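Local coordinates for adhesin (Streptococcus sanguinis SK1 = NCTC 7863, PDB 6VT2), which binds sialylated glycans through two tandem Siglec-like modules, probably to attach the streptococcus to sialoglycan-bearing host surfaces, at residues A[126-131]-A[182-187]; A[342-347]-A[370-375]; A[251-256]-A[283-288]. All coordinates share one frame; numbering follows the deposited sequence.

Interaction 1. Residues A[126-131]-A[182-187]; sequences PQTEKY and ITYPDG. With CA (calcium ion), chain I.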
# COMPACT_ATOMS: atom_id res chain seq x y z
N PRO A 126 4.07 -34.95 -5.03
CA PRO A 126 3.81 -33.85 -5.96
C PRO A 126 4.10 -32.51 -5.32
O PRO A 126 4.01 -32.33 -4.10
CB PRO A 126 2.32 -34.01 -6.30
CG PRO A 126 1.75 -34.49 -4.96
CD PRO A 126 2.85 -35.50 -4.43
N GLN A 127 4.42 -31.53 -6.17
CA GLN A 127 4.74 -30.21 -5.65
C GLN A 127 3.61 -29.58 -4.85
O GLN A 127 3.86 -28.85 -3.88
CB GLN A 127 5.13 -29.27 -6.79
CG GLN A 127 6.49 -29.69 -7.34
CD GLN A 127 7.13 -28.71 -8.26
OE1 GLN A 127 6.75 -27.57 -8.28
NE2 GLN A 127 8.11 -29.17 -9.05
N THR A 128 2.38 -29.90 -5.17
CA THR A 128 1.28 -29.31 -4.44
C THR A 128 1.28 -29.68 -2.98
O THR A 128 0.70 -28.93 -2.17
CB THR A 128 -0.07 -29.65 -5.05
OG1 THR A 128 -1.05 -28.77 -4.43
CG2 THR A 128 -0.44 -31.08 -4.87
N GLU A 129 1.96 -30.75 -2.58
CA GLU A 129 2.03 -31.04 -1.16
C GLU A 129 3.00 -30.14 -0.43
O GLU A 129 2.93 -30.00 0.80
CB GLU A 129 2.39 -32.51 -0.96
CG GLU A 129 1.22 -33.39 -1.29
CD GLU A 129 1.48 -34.84 -0.99
OE1 GLU A 129 2.62 -35.18 -0.61
OE2 GLU A 129 0.55 -35.62 -1.14
N LYS A 130 3.94 -29.55 -1.15
CA LYS A 130 4.86 -28.60 -0.56
C LYS A 130 4.25 -27.21 -0.41
O LYS A 130 4.54 -26.51 0.54
CB LYS A 130 6.14 -28.59 -1.41
CG LYS A 130 7.11 -27.59 -1.03
CD LYS A 130 8.37 -27.77 -1.88
CE LYS A 130 9.46 -26.81 -1.37
NZ LYS A 130 10.51 -26.59 -2.41
N TYR A 131 3.38 -26.80 -1.32
CA TYR A 131 2.92 -25.42 -1.41
C TYR A 131 1.46 -25.33 -0.99
O TYR A 131 0.61 -26.13 -1.40
CB TYR A 131 3.13 -24.91 -2.83
CG TYR A 131 4.55 -25.00 -3.28
CD1 TYR A 131 5.53 -24.18 -2.71
CD2 TYR A 131 4.94 -25.91 -4.24
CE1 TYR A 131 6.87 -24.27 -3.10
CE2 TYR A 131 6.28 -26.02 -4.63
CZ TYR A 131 7.22 -25.15 -4.08
OH TYR A 131 8.55 -25.26 -4.45
N ILE A 182 -4.10 -23.06 -9.62
CA ILE A 182 -2.65 -22.80 -9.64
C ILE A 182 -2.03 -24.10 -10.10
O ILE A 182 -2.36 -25.07 -9.54
CB ILE A 182 -2.15 -22.39 -8.24
CG1 ILE A 182 -2.92 -21.17 -7.74
CG2 ILE A 182 -0.62 -22.18 -8.21
CD1 ILE A 182 -2.65 -20.78 -6.32
N THR A 183 -1.27 -24.10 -11.16
CA THR A 183 -0.65 -25.32 -11.66
C THR A 183 0.83 -25.20 -11.35
O THR A 183 1.45 -24.34 -11.83
CB THR A 183 -0.90 -25.55 -13.14
OG1 THR A 183 -2.30 -25.64 -13.33
CG2 THR A 183 -0.29 -26.83 -13.67
N TYR A 184 1.33 -26.08 -10.52
CA TYR A 184 2.75 -26.10 -10.20
C TYR A 184 3.44 -26.68 -11.39
O TYR A 184 2.98 -27.32 -12.25
CB TYR A 184 2.96 -26.89 -8.93
CG TYR A 184 2.29 -26.17 -7.84
CD1 TYR A 184 2.59 -24.87 -7.54
CD2 TYR A 184 1.27 -26.80 -7.19
CE1 TYR A 184 1.88 -24.19 -6.58
CE2 TYR A 184 0.61 -26.16 -6.18
CZ TYR A 184 0.90 -24.86 -5.88
OH TYR A 184 0.22 -24.22 -4.91
N PRO A 185 4.90 -26.51 -11.54
CA PRO A 185 5.70 -27.01 -12.68
C PRO A 185 5.58 -28.50 -12.94
O PRO A 185 5.78 -28.96 -14.06
CB PRO A 185 7.14 -26.64 -12.28
CG PRO A 185 7.03 -25.58 -11.29
CD PRO A 185 5.68 -25.69 -10.63
N ASP A 186 5.24 -29.29 -11.95
CA ASP A 186 5.03 -30.71 -12.16
C ASP A 186 3.62 -31.08 -12.58
O ASP A 186 3.33 -32.26 -12.72
CB ASP A 186 5.46 -31.47 -10.89
CG ASP A 186 4.51 -31.34 -9.78
OD1 ASP A 186 3.71 -30.37 -9.78
OD2 ASP A 186 4.50 -32.20 -8.88
N GLY A 187 2.77 -30.10 -12.82
CA GLY A 187 1.40 -30.40 -13.24
C GLY A 187 0.45 -30.64 -12.10
O GLY A 187 -0.70 -30.74 -12.35
CA CA I . -1.14 -27.63 -2.07
O HOH W 1 -2.41 -29.54 -1.60
O HOH W 2 -2.67 -26.57 -0.46
O HOH W 3 -0.58 -28.32 0.10

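Interaction 2. Residues A[342-347]-A[370-375]; sequences QQLSTS and YVVNND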
# COMPACT_ATOMS: atom_id res chain seq x y z
N GLN A 342 -12.08 65.37 18.91
CA GLN A 342 -13.21 65.35 17.99
C GLN A 342 -12.81 65.71 16.56
O GLN A 342 -13.59 65.51 15.64
CB GLN A 342 -14.32 66.31 18.45
CG GLN A 342 -15.16 65.74 19.61
CD GLN A 342 -16.49 66.49 19.78
OE1 GLN A 342 -16.71 67.54 19.16
NE2 GLN A 342 -17.37 65.95 20.61
N GLN A 343 -11.60 66.20 16.36
CA GLN A 343 -11.17 66.56 15.02
C GLN A 343 -9.65 66.46 15.00
O GLN A 343 -8.94 67.39 15.40
CB GLN A 343 -11.62 67.95 14.61
CG GLN A 343 -11.17 68.35 13.24
CD GLN A 343 -11.76 67.42 12.17
OE1 GLN A 343 -12.96 67.48 11.91
NE2 GLN A 343 -10.93 66.55 11.59
N LEU A 344 -9.15 65.36 14.47
CA LEU A 344 -7.72 65.20 14.36
C LEU A 344 -7.22 66.06 13.22
O LEU A 344 -7.91 66.26 12.31
CB LEU A 344 -7.42 63.74 14.04
CG LEU A 344 -7.13 62.89 15.27
CD1 LEU A 344 -8.34 62.82 16.15
CD2 LEU A 344 -6.67 61.50 14.83
N SER A 345 -6.00 66.46 13.32
CA SER A 345 -5.29 67.13 12.26
C SER A 345 -4.79 66.09 11.27
O SER A 345 -4.64 64.91 11.58
CB SER A 345 -4.13 67.93 12.81
OG SER A 345 -3.21 67.08 13.43
N THR A 346 -4.39 66.58 10.11
CA THR A 346 -3.76 65.72 9.13
C THR A 346 -2.51 65.06 9.70
O THR A 346 -2.31 63.83 9.54
CB THR A 346 -3.46 66.55 7.88
OG1 THR A 346 -4.68 67.05 7.36
CG2 THR A 346 -2.79 65.70 6.82
N SER A 347 -1.69 65.80 10.44
CA SER A 347 -0.49 65.16 10.97
C SER A 347 -0.85 64.07 11.98
O SER A 347 -0.16 63.04 12.06
CB SER A 347 0.46 66.19 11.59
OG SER A 347 -0.16 66.86 12.64
N TYR A 370 -5.96 51.83 4.93
CA TYR A 370 -6.36 52.41 6.19
C TYR A 370 -6.96 53.79 5.93
O TYR A 370 -6.43 54.60 5.13
CB TYR A 370 -5.16 52.52 7.09
CG TYR A 370 -4.49 51.23 7.38
CD1 TYR A 370 -5.11 50.24 8.11
CD2 TYR A 370 -3.22 51.00 6.95
CE1 TYR A 370 -4.45 49.09 8.42
CE2 TYR A 370 -2.58 49.85 7.22
CZ TYR A 370 -3.23 48.88 7.95
OH TYR A 370 -2.64 47.73 8.24
N VAL A 371 -8.07 54.06 6.57
CA VAL A 371 -8.63 55.41 6.55
C VAL A 371 -8.73 55.85 8.00
O VAL A 371 -9.46 55.24 8.78
CB VAL A 371 -10.00 55.47 5.86
CG1 VAL A 371 -10.54 56.86 5.88
CG2 VAL A 371 -9.88 54.98 4.42
N VAL A 372 -7.99 56.88 8.36
CA VAL A 372 -8.11 57.45 9.69
C VAL A 372 -9.22 58.50 9.65
O VAL A 372 -9.17 59.48 8.91
CB VAL A 372 -6.79 58.04 10.16
CG1 VAL A 372 -6.93 58.48 11.63
CG2 VAL A 372 -5.65 57.02 10.01
N ASN A 373 -10.26 58.25 10.39
CA ASN A 373 -11.41 59.13 10.46
C ASN A 373 -11.11 60.33 11.34
O ASN A 373 -10.08 60.42 12.02
CB ASN A 373 -12.56 58.32 10.93
CG ASN A 373 -12.79 57.10 9.99
OD1 ASN A 373 -12.93 57.30 8.81
ND2 ASN A 373 -12.77 55.88 10.51
N ASN A 374 -12.04 61.29 11.28
CA ASN A 374 -11.80 62.55 11.96
C ASN A 374 -11.66 62.36 13.45
O ASN A 374 -10.96 63.16 14.09
CB ASN A 374 -12.92 63.53 11.70
CG ASN A 374 -12.83 64.13 10.34
OD1 ASN A 374 -11.75 64.34 9.81
ND2 ASN A 374 -13.98 64.43 9.77
N ASP A 375 -12.27 61.31 14.03
CA ASP A 375 -12.14 61.01 15.45
C ASP A 375 -10.97 60.08 15.76
O ASP A 375 -10.76 59.69 16.92
CB ASP A 375 -13.44 60.42 15.99
CG ASP A 375 -13.79 59.03 15.40
OD1 ASP A 375 -13.03 58.49 14.59
OD2 ASP A 375 -14.85 58.49 15.75

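Interaction 3. Residues A[251-256]-A[283-288]; sequences NTLLGL and GTIPKS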
# COMPACT_ATOMS: atom_id res chain seq x y z
N ASN A 251 -19.83 24.34 -14.54
CA ASN A 251 -19.33 25.18 -15.60
C ASN A 251 -19.24 26.62 -15.15
O ASN A 251 -18.34 27.31 -15.59
CB ASN A 251 -20.20 24.99 -16.84
CG ASN A 251 -19.88 23.66 -17.54
OD1 ASN A 251 -18.78 23.44 -18.00
ND2 ASN A 251 -20.86 22.79 -17.62
N THR A 252 -20.11 27.07 -14.25
CA THR A 252 -19.97 28.40 -13.66
C THR A 252 -18.66 28.51 -12.93
O THR A 252 -17.92 29.49 -13.10
CB THR A 252 -21.12 28.69 -12.72
OG1 THR A 252 -22.35 28.72 -13.48
CG2 THR A 252 -20.95 30.04 -12.03
N LEU A 253 -18.32 27.51 -12.13
CA LEU A 253 -17.04 27.62 -11.44
C LEU A 253 -15.88 27.58 -12.41
O LEU A 253 -14.90 28.33 -12.25
CB LEU A 253 -16.89 26.53 -10.40
CG LEU A 253 -15.84 26.79 -9.34
CD1 LEU A 253 -16.41 27.80 -8.39
CD2 LEU A 253 -15.42 25.53 -8.61
N LEU A 254 -15.95 26.72 -13.43
CA LEU A 254 -14.90 26.76 -14.44
C LEU A 254 -14.77 28.16 -15.03
O LEU A 254 -13.67 28.62 -15.34
CB LEU A 254 -15.15 25.76 -15.56
CG LEU A 254 -15.03 24.31 -15.15
CD1 LEU A 254 -15.30 23.43 -16.36
CD2 LEU A 254 -13.71 24.00 -14.57
N GLY A 255 -15.88 28.82 -15.24
CA GLY A 255 -15.89 30.14 -15.85
C GLY A 255 -15.19 31.18 -15.04
O GLY A 255 -14.71 32.18 -15.58
N LEU A 256 -15.13 30.98 -13.75
CA LEU A 256 -14.39 31.86 -12.88
C LEU A 256 -12.91 31.58 -12.89
O LEU A 256 -12.17 32.29 -12.21
CB LEU A 256 -14.86 31.71 -11.44
CG LEU A 256 -16.29 32.09 -11.13
CD1 LEU A 256 -16.57 31.87 -9.61
CD2 LEU A 256 -16.51 33.51 -11.52
N GLY A 283 -9.09 27.70 -7.06
CA GLY A 283 -9.43 28.91 -7.76
C GLY A 283 -9.66 30.06 -6.80
O GLY A 283 -9.55 29.91 -5.59
N THR A 284 -10.09 31.18 -7.38
CA THR A 284 -10.37 32.40 -6.64
C THR A 284 -11.78 32.86 -6.94
O THR A 284 -12.11 33.08 -8.10
CB THR A 284 -9.37 33.48 -7.02
OG1 THR A 284 -8.04 33.03 -6.75
CG2 THR A 284 -9.59 34.77 -6.18
N ILE A 285 -12.57 33.04 -5.92
CA ILE A 285 -13.81 33.76 -6.07
C ILE A 285 -13.46 35.24 -6.17
O ILE A 285 -12.96 35.81 -5.19
CB ILE A 285 -14.73 33.49 -4.89
CG1 ILE A 285 -15.11 32.03 -4.78
CG2 ILE A 285 -16.01 34.35 -5.00
CD1 ILE A 285 -15.81 31.41 -5.97
N PRO A 286 -13.66 35.89 -7.30
CA PRO A 286 -13.33 37.32 -7.37
C PRO A 286 -14.31 38.18 -6.62
O PRO A 286 -15.43 37.78 -6.33
CB PRO A 286 -13.39 37.60 -8.86
CG PRO A 286 -14.50 36.64 -9.35
CD PRO A 286 -14.31 35.39 -8.53
N LYS A 287 -13.84 39.38 -6.27
CA LYS A 287 -14.66 40.22 -5.42
C LYS A 287 -15.94 40.66 -6.11
O LYS A 287 -16.86 41.09 -5.42
CB LYS A 287 -13.87 41.44 -4.94
CG LYS A 287 -13.54 42.47 -6.02
CD LYS A 287 -12.77 43.65 -5.49
CE LYS A 287 -12.76 44.76 -6.54
NZ LYS A 287 -11.87 45.88 -6.12
N SER A 288 -16.01 40.52 -7.43
CA SER A 288 -17.24 40.83 -8.14
C SER A 288 -18.39 39.94 -7.71
O SER A 288 -19.55 40.30 -7.97
CB SER A 288 -17.07 40.69 -9.62
OG SER A 288 -16.66 39.38 -9.91
O HOH W 4 -9.97 31.08 -10.23
O HOH W 5 -10.91 34.60 -10.08

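Interaction 1. Residues A[126-131]-A[182-187]
Q127 and Y184 bring the two backbones closest, CA to CA 6.4 Å, where the helical-looking turn of 127-130 meets the type I beta turn from Y184 to G187. The one direct hydrogen bond between the segments runs from Q127 N to D186 OD2 at 2.8 Å, nearly straight at 174° but from 38° above the carboxylate plane. That OD2 also forms a salt bridge with R18, while OD1 is hydrogen-bonded to S188, so the carboxylate is held at both oxygens. The Q127 side chain runs past D186 in the opposite direction, its amide stacked on the carboxylate with the planes 21° apart; Q127 OE1 rests 3.2 Å from P185 CD, and NE2 bonds to R18 O. This is the seam between the first Siglec-like domain and the atypical Rib domain that follows, with a calcium ion set into it. T128 binds the ion twice, through its carbonyl O at 2.3 Å and its OG1. Y131 O, D190 and three waters also bind it. T128 OG1, turned opposite its own backbone N, reaches the metal, is hydrogen-bonded to T189 O and lies at the edge of the Y184 ring, 3.6 Å from Y184 CE2. The Y131 and Y184 rings lie obliquely to each other, with Y131 CB 3.6 Å from Y184 OH, a hydroxyl that is hydrogen-bonded to the calcium ligand D190.

Interaction 2. Residues A[342-347]-A[370-375]
Q343 reaches N374 by starting extended, CG anti to the backbone N, and then bending at chi2 (63°), which folds its amide back beside the N374 side chain although its CB sets off away from that segment. N374 has its CG beside its own backbone N, and the two side chains end up next to each other, pointing the same way. The contact belongs to the second atypical Rib domain, where the chain leading into helix 346-360 meets the turn that follows strand 369-372, an edge strand of a three-stranded antiparallel sheet. S345 sits at the N-cap of that helix, directly after the residues that touch. One backbone bond ties the two segments: L344 N donates to N374 O at 2.9 Å, in the carbonyl plane. The same oxygen also receives a longer CH contact from Q343 CA. The L344 side chain lies against the turn's backbone, L344 CD1 3.4 Å from N374 O and 3.8 Å from D375 C; its one apolar side-chain contact across the segments is L344 CD2 to V372 CG1, loose at 4.4 Å. Beyond the two segments L344 packs on I352 and V372 on K349, both of helix 346-360, and V372 also on V378 of the neighbouring strand. The outer polar end lies at the surface, where N374 OD1 takes a second bond, from K349 NZ on the helix. The two amide planes stand 71° apart. Q343 NE2 uses both hydrogens in or near its own amide plane: one goes to L344 O at 3.1 Å, the other to N374 OD1 at 3.0 Å, arriving 69° above the N374 carbonyl plane and therefore not along a lone pair.

Interaction 3. Residues A[251-256]-A[283-288]
L256 and I285 meet through their terminal methyls, CD1 to CD1 at 3.7 Å, with the two side chains crossing at a slant. The other branch of L256 serves a second partner: CD2 lies 4.2 Å from P286 CD, and here the leucine runs roughly at right angles to the proline. With chi2 near 180°, L256 CD1 continues the chain outward to I285, while CD2 branches off toward P286. I285 starts out away from the helix segment, but its chi2 of -58° turns CD1 back toward L256; L253 CD1 approaches the same methyl from the helix, more distantly at 4.4 Å. Outside the pair, F258 and F320 pack on I285, and Y297 on both leucines. In this second Siglec-like domain, the contact joins the C-terminal end of helix 244-255 to the loop after strand 277-283. One helix residue, T252, belongs to the glycan pocket and touches the bound sialic acid. Between the backbones, one water donates to L256 O and accepts from T284 N at 2.9 Å; another donates to T284 O and, weakly, to L256 O. No hydrogen bond runs directly across, so these backbone polar atoms are linked through water while the side chains meet by apolar contact alone.

How the interactions relate
Along the elongated chain the order is interaction 1, interaction 3, interaction 2, and none touches another. Interaction 1 lies where the first Siglec-like and Rib domains join, at a calcium site; interaction 3 is in the second Siglec-like domain and interaction 2 in the second Rib domain. Interactions 2 and 3 are the nearest pair, with nearest atoms about 14 Å apart, whereas the centres of interactions 1 and 2 are 93 Å apart. Interaction 3 holds T252 of the second glycan pocket, and its L256 side chain is about 7 Å from the bound sialic acid; interaction 1 stands apart from the first pocket, its P126 side chain about 13 Å from a bound sialic acid.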